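Local coordinates for Ras-related protein Rab-21 (Homo sapiens, PDB 1Z08) that is a Rab-family small GTPase of the Ras superfamily that binds phosphoaminophosphonic acid-guanylate ester and a magnesium ion, at residues Leu22-Arg25 and Tyr26-Lys30; Leu161-Cys164 and Lys165-Glu169. The protein carries 1 engineered substitution. All blocks are in the same frame, centred on the assembly; numbering follows the deposited sequence.

In the fold
From the N terminus, strand 5-12 runs through a loop with the pattern of a P-loop into helix 19-28, and contact 1 covers the last turns of that helix and the exit toward K30. The chain then builds the rest of the mixed sheet before reaching helix 156-168, where contact 2 spans the final turns near the C terminus. Each contact is local and neither closes a long loop; the two follow in series without nesting or crossing. The centres of contacts 1 and 2 lie about 19 Å apart and their nearest atoms about 5 Å apart, without touching. The two helices meet directly where Y26 stacks on F160; contact 2 packs on strands 5-12, 54-61 and 113-119.

Contact 1 (Leu22-Arg25 and Tyr26-Lys30); sequences LVLR and YCENK
R25 reaches forward over the end of the helix to N29, its NH1 giving a hydrogen bond to N29 OD1 at 3.1 Å. The amide oxygen is approached from above its carbonyl plane, 52° out of it, and the guanidinium and amide planes stand 51° apart. The bend at chi2 (65°) brings R25 CD to 3.5 Å from N29 OD1, and a second bend at chi3 turns the head toward the amide, while K30 C sits over one face of the guanidinium near its rim. NE bonds to A150 O and NH2 weakly to K151 O, so the head also ties this helix end to the loop before helix 156-168. These are the last turns of the helix that follows the P-loop in the Ras fold. C27 N and E28 N bond to V23 O and L24 O, but the N29 N bond to R25 O is weak, and N29 leaves the helix with positive phi. With CG anti to the backbone N, L24 brings that carbon to 3.4 Å from K30 O, and its CD1 meets E28 CB at 3.9 Å, the two side chains crossing at about a right angle. V23, buried against L44 and I59, touches C27 SG with CG1 at 3.9 Å. Y26 swings away from the turn to stack on F160, with K46 in a cation-pi contact.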
ATOM      1  N   LEU A  22       1.123   1.503  -8.452  1.00 11.10           N
ATOM      2  CA  LEU A  22      -0.178   1.416  -7.786  1.00 11.76           C
ATOM      3  C   LEU A  22      -0.880   2.773  -7.784  1.00 11.85           C
ATOM      4  O   LEU A  22      -2.058   2.864  -8.128  1.00 12.07           O
ATOM      5  CB  LEU A  22      -0.045   0.872  -6.357  1.00 11.76           C
ATOM      6  CG  LEU A  22       0.248  -0.631  -6.217  1.00 12.64           C
ATOM      7  CD1 LEU A  22       0.639  -0.974  -4.789  1.00 13.61           C
ATOM      8  CD2 LEU A  22      -0.929  -1.484  -6.660  1.00 13.54           C
ATOM      9  N   VAL A  23      -0.143   3.820  -7.418  1.00 12.32           N
ATOM     10  CA  VAL A  23      -0.699   5.172  -7.337  1.00 12.74           C
ATOM     11  C   VAL A  23      -1.068   5.699  -8.729  1.00 13.10           C
ATOM     12  O   VAL A  23      -2.169   6.219  -8.931  1.00 13.31           O
ATOM     13  CB  VAL A  23       0.269   6.155  -6.631  1.00 12.94           C
ATOM     14  CG1 VAL A  23      -0.381   7.533  -6.478  1.00 13.07           C
ATOM     15  CG2 VAL A  23       0.688   5.621  -5.264  1.00 13.14           C
ATOM     16  N   LEU A  24      -0.154   5.546  -9.688  1.00 13.24           N
ATOM     17  CA  LEU A  24      -0.393   6.008 -11.056  1.00 13.52           C
ATOM     18  C   LEU A  24      -1.627   5.349 -11.673  1.00 13.85           C
ATOM     19  O   LEU A  24      -2.455   6.031 -12.282  1.00 13.92           O
ATOM     20  CB  LEU A  24       0.843   5.799 -11.939  1.00 13.46           C
ATOM     21  CG  LEU A  24       0.763   6.200 -13.421  1.00 13.43           C
ATOM     22  CD1 LEU A  24       0.585   7.707 -13.603  1.00 14.76           C
ATOM     23  CD2 LEU A  24       1.997   5.713 -14.167  1.00 13.51           C
ATOM     24  N   ARG A  25      -1.756   4.034 -11.505  1.00 14.21           N
ATOM     25  CA  ARG A  25      -2.928   3.315 -12.002  1.00 14.78           C
ATOM     26  C   ARG A  25      -4.211   3.822 -11.340  1.00 15.18           C
ATOM     27  O   ARG A  25      -5.211   4.043 -12.017  1.00 15.13           O
ATOM     28  CB  ARG A  25      -2.780   1.799 -11.805  1.00 14.78           C
ATOM     29  CG  ARG A  25      -4.008   0.978 -12.209  1.00 14.96           C
ATOM     30  CD  ARG A  25      -4.285   1.056 -13.709  1.00 15.37           C
ATOM     31  NE  ARG A  25      -3.471   0.112 -14.471  1.00 15.67           N
ATOM     32  CZ  ARG A  25      -3.404   0.080 -15.800  1.00 16.64           C
ATOM     33  NH1 ARG A  25      -4.099   0.947 -16.531  1.00 16.51           N
ATOM     34  NH2 ARG A  25      -2.639  -0.820 -16.402  1.00 16.01           N
ATOM     35  N   TYR A  26      -4.169   4.014 -10.023  1.00 15.72           N
ATOM     36  CA  TYR A  26      -5.341   4.469  -9.268  1.00 16.22           C
ATOM     37  C   TYR A  26      -5.750   5.909  -9.612  1.00 16.81           C
ATOM     38  O   TYR A  26      -6.942   6.212  -9.717  1.00 17.05           O
ATOM     39  CB  TYR A  26      -5.088   4.329  -7.763  1.00 16.24           C
ATOM     40  CG  TYR A  26      -6.305   4.547  -6.881  1.00 16.22           C
ATOM     41  CD1 TYR A  26      -7.483   3.824  -7.083  1.00 16.06           C
ATOM     42  CD2 TYR A  26      -6.267   5.460  -5.827  1.00 16.29           C
ATOM     43  CE1 TYR A  26      -8.598   4.021  -6.267  1.00 16.19           C
ATOM     44  CE2 TYR A  26      -7.372   5.658  -5.005  1.00 16.12           C
ATOM     45  CZ  TYR A  26      -8.534   4.940  -5.230  1.00 16.31           C
ATOM     46  OH  TYR A  26      -9.626   5.139  -4.410  1.00 16.83           O
ATOM     47  N   CYS A  27      -4.762   6.782  -9.799  1.00 17.25           N
ATOM     48  CA  CYS A  27      -5.014   8.212  -9.991  1.00 17.91           C
ATOM     49  C   CYS A  27      -5.190   8.637 -11.451  1.00 18.31           C
ATOM     50  O   CYS A  27      -5.982   9.537 -11.741  1.00 18.31           O
ATOM     51  CB  CYS A  27      -3.902   9.045  -9.348  1.00 17.86           C
ATOM     52  SG  CYS A  27      -3.841   8.957  -7.550  1.00 18.73           S
ATOM     53  N   GLU A  28      -4.452   8.002 -12.360  1.00 18.64           N
ATOM     54  CA  GLU A  28      -4.446   8.412 -13.769  1.00 19.07           C
ATOM     55  C   GLU A  28      -4.820   7.295 -14.745  1.00 18.83           C
ATOM     56  O   GLU A  28      -4.893   7.524 -15.958  1.00 19.16           O
ATOM     57  CB  GLU A  28      -3.080   8.997 -14.153  1.00 19.39           C
ATOM     58  CG  GLU A  28      -2.657  10.238 -13.363  1.00 21.26           C
ATOM     59  CD  GLU A  28      -3.537  11.456 -13.617  1.00 23.90           C
ATOM     60  OE1 GLU A  28      -4.128  11.569 -14.715  1.00 25.09           O
ATOM     61  OE2 GLU A  28      -3.625  12.314 -12.713  1.00 25.21           O
ATOM     62  N   ASN A  29      -5.059   6.095 -14.215  1.00 18.44           N
ATOM     63  CA  ASN A  29      -5.309   4.894 -15.023  1.00 18.02           C
ATOM     64  C   ASN A  29      -4.255   4.678 -16.120  1.00 17.67           C
ATOM     65  O   ASN A  29      -4.578   4.425 -17.283  1.00 17.58           O
ATOM     66  CB  ASN A  29      -6.739   4.892 -15.592  1.00 18.33           C
ATOM     67  CG  ASN A  29      -7.119   3.561 -16.219  1.00 18.91           C
ATOM     68  OD1 ASN A  29      -6.703   2.495 -15.757  1.00 19.69           O
ATOM     69  ND2 ASN A  29      -7.915   3.616 -17.283  1.00 19.99           N
ATOM     70  N   LYS A  30      -2.988   4.798 -15.730  1.00 17.06           N
ATOM     71  CA  LYS A  30      -1.870   4.557 -16.637  1.00 16.71           C
ATOM     72  C   LYS A  30      -0.887   3.588 -15.985  1.00 15.83           C
ATOM     73  O   LYS A  30      -0.855   3.463 -14.756  1.00 15.72           O
ATOM     74  CB  LYS A  30      -1.173   5.871 -17.016  1.00 16.70           C
ATOM     75  CG  LYS A  30      -2.051   6.870 -17.780  1.00 17.36           C
ATOM     76  CD  LYS A  30      -1.226   8.047 -18.292  1.00 18.12           C
ATOM     77  CE  LYS A  30      -2.052   8.996 -19.156  1.00 20.94           C
ATOM     78  NZ  LYS A  30      -2.883   9.926 -18.341  1.00 22.36           N
TER
HETATM   79  O   HOH W   1      -7.744   3.443 -12.591  1.00 35.20           O

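Contact 2 (Leu161-Cys164 and Lys165-Glu169)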
ATOM      1  N   LEU A 161     -10.547   1.556  -1.393  1.00 15.00           N
ATOM      2  CA  LEU A 161     -11.906   1.617  -0.848  1.00 15.57           C
ATOM      3  C   LEU A 161     -11.967   0.994   0.545  1.00 15.38           C
ATOM      4  O   LEU A 161     -12.534   1.583   1.466  1.00 15.56           O
ATOM      5  CB  LEU A 161     -12.918   0.940  -1.787  1.00 15.59           C
ATOM      6  CG  LEU A 161     -14.379   0.833  -1.315  1.00 16.35           C
ATOM      7  CD1 LEU A 161     -15.028   2.205  -1.188  1.00 17.37           C
ATOM      8  CD2 LEU A 161     -15.198  -0.056  -2.245  1.00 16.11           C
ATOM      9  N   ASP A 162     -11.372  -0.188   0.694  1.00 15.27           N
ATOM     10  CA  ASP A 162     -11.364  -0.889   1.975  1.00 15.18           C
ATOM     11  C   ASP A 162     -10.556  -0.134   3.027  1.00 15.07           C
ATOM     12  O   ASP A 162     -10.975  -0.043   4.180  1.00 14.73           O
ATOM     13  CB  ASP A 162     -10.838  -2.320   1.826  1.00 15.30           C
ATOM     14  CG  ASP A 162     -11.221  -3.204   3.001  1.00 15.34           C
ATOM     15  OD1 ASP A 162     -10.312  -3.757   3.657  1.00 15.39           O
ATOM     16  OD2 ASP A 162     -12.434  -3.335   3.275  1.00 15.67           O
ATOM     17  N   LEU A 163      -9.409   0.413   2.625  1.00 15.06           N
ATOM     18  CA  LEU A 163      -8.574   1.199   3.536  1.00 15.25           C
ATOM     19  C   LEU A 163      -9.337   2.410   4.067  1.00 15.43           C
ATOM     20  O   LEU A 163      -9.284   2.703   5.260  1.00 15.17           O
ATOM     21  CB  LEU A 163      -7.251   1.612   2.869  1.00 15.20           C
ATOM     22  CG  LEU A 163      -6.232   2.468   3.643  1.00 15.23           C
ATOM     23  CD1 LEU A 163      -5.820   1.866   4.975  1.00 15.67           C
ATOM     24  CD2 LEU A 163      -5.007   2.714   2.789  1.00 14.76           C
ATOM     25  N   CYS A 164     -10.057   3.088   3.175  1.00 16.01           N
ATOM     26  CA  CYS A 164     -10.895   4.234   3.538  1.00 16.70           C
ATOM     27  C   CYS A 164     -11.996   3.852   4.528  1.00 16.85           C
ATOM     28  O   CYS A 164     -12.235   4.573   5.498  1.00 17.18           O
ATOM     29  CB  CYS A 164     -11.503   4.870   2.287  1.00 16.65           C
ATOM     30  SG  CYS A 164     -10.336   5.821   1.297  1.00 18.00           S
ATOM     31  N   LYS A 165     -12.656   2.720   4.278  1.00 16.98           N
ATOM     32  CA  LYS A 165     -13.694   2.204   5.174  1.00 17.15           C
ATOM     33  C   LYS A 165     -13.137   1.940   6.568  1.00 16.97           C
ATOM     34  O   LYS A 165     -13.763   2.286   7.567  1.00 17.08           O
ATOM     35  CB  LYS A 165     -14.302   0.913   4.623  1.00 17.41           C
ATOM     36  CG  LYS A 165     -15.221   1.093   3.436  1.00 18.15           C
ATOM     37  CD  LYS A 165     -15.792  -0.258   3.028  1.00 20.01           C
ATOM     38  CE  LYS A 165     -16.506  -0.191   1.694  1.00 20.79           C
ATOM     39  NZ  LYS A 165     -16.938  -1.551   1.266  1.00 21.75           N
ATOM     40  N   ARG A 166     -11.959   1.323   6.620  1.00 16.81           N
ATOM     41  CA  ARG A 166     -11.302   1.006   7.885  1.00 16.74           C
ATOM     42  C   ARG A 166     -10.827   2.262   8.623  1.00 16.82           C
ATOM     43  O   ARG A 166     -10.867   2.310   9.855  1.00 16.75           O
ATOM     44  CB  ARG A 166     -10.133   0.048   7.657  1.00 16.71           C
ATOM     45  CG  ARG A 166     -10.525  -1.351   7.182  1.00 16.54           C
ATOM     46  CD  ARG A 166      -9.312  -2.111   6.646  1.00 16.46           C
ATOM     47  NE  ARG A 166      -8.268  -2.256   7.661  1.00 16.08           N
ATOM     48  CZ  ARG A 166      -6.967  -2.370   7.404  1.00 15.59           C
ATOM     49  NH1 ARG A 166      -6.521  -2.347   6.153  1.00 14.59           N
ATOM     50  NH2 ARG A 166      -6.105  -2.490   8.405  1.00 15.19           N
ATOM     51  N   MET A 167     -10.381   3.271   7.875  1.00 16.99           N
ATOM     52  CA  MET A 167      -9.961   4.546   8.476  1.00 17.36           C
ATOM     53  C   MET A 167     -11.143   5.369   9.001  1.00 17.96           C
ATOM     54  O   MET A 167     -11.010   6.099   9.988  1.00 18.07           O
ATOM     55  CB  MET A 167      -9.114   5.369   7.501  1.00 17.29           C
ATOM     56  CG  MET A 167      -7.732   4.775   7.235  1.00 17.04           C
ATOM     57  SD  MET A 167      -6.685   5.747   6.128  1.00 16.86           S
ATOM     58  CE  MET A 167      -7.705   5.861   4.658  1.00 16.60           C
ATOM     59  N   ILE A 168     -12.290   5.253   8.330  1.00 18.67           N
ATOM     60  CA  ILE A 168     -13.534   5.876   8.792  1.00 19.36           C
ATOM     61  C   ILE A 168     -14.004   5.215  10.092  1.00 20.14           C
ATOM     62  O   ILE A 168     -14.497   5.893  10.998  1.00 20.18           O
ATOM     63  CB  ILE A 168     -14.649   5.815   7.707  1.00 19.34           C
ATOM     64  CG1 ILE A 168     -14.320   6.752   6.539  1.00 19.06           C
ATOM     65  CG2 ILE A 168     -16.025   6.174   8.292  1.00 19.28           C
ATOM     66  CD1 ILE A 168     -15.149   6.506   5.284  1.00 19.25           C
ATOM     67  N   GLU A 169     -13.823   3.897  10.179  1.00 20.98           N
ATOM     68  CA  GLU A 169     -14.256   3.112  11.337  1.00 21.97           C
ATOM     69  C   GLU A 169     -13.322   3.223  12.549  1.00 22.59           C
ATOM     70  O   GLU A 169     -13.670   2.771  13.643  1.00 23.11           O
ATOM     71  CB  GLU A 169     -14.456   1.645  10.939  1.00 21.90           C
TER
HETATM   72  O   HOH W   2     -14.511  -2.963   1.292  1.00 21.87           O
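M167 curls back along the helix toward L163, its methyl CE 3.8 Å from L163 CG. The bend at the end of its chain (chi3 -57°) returns CE to the backbone as well, 3.6 Å from L163 O, and SD lies 4.1 Å from L163 CD1. C164 SG meets the same methyl more loosely, at 4.3 Å. This buried side faces the central sheet of the Ras fold from the C-terminal helix: L163 and M167 rest on strands 5-12 and 113-119, C164 on strand 54-61. Four successive i to i+4 backbone hydrogen bonds, from K165 N to L161 O through I168 N to C164 O, hold the turns in regular helix. The side toward solvent is looser: exposed K165 runs extended beyond CG, laying CE 3.8 Å from L161 CG, and its NZ reaches D162 OD2 through one water, which gives a proton to the carboxylate and accepts one from NZ. D162 OD2 and K165 NZ themselves stay 5.2 Å apart. Between the two sides, R166 passes D162 without a direct charge pair, its CD 3.6 Å from D162 OD1 and the carboxylate and guanidinium planes 35° apart. Y146 OH bridges the two residues instead, bonded to D162 OD1 and R166 NH1, while R166 NH2 bonds to L114 O.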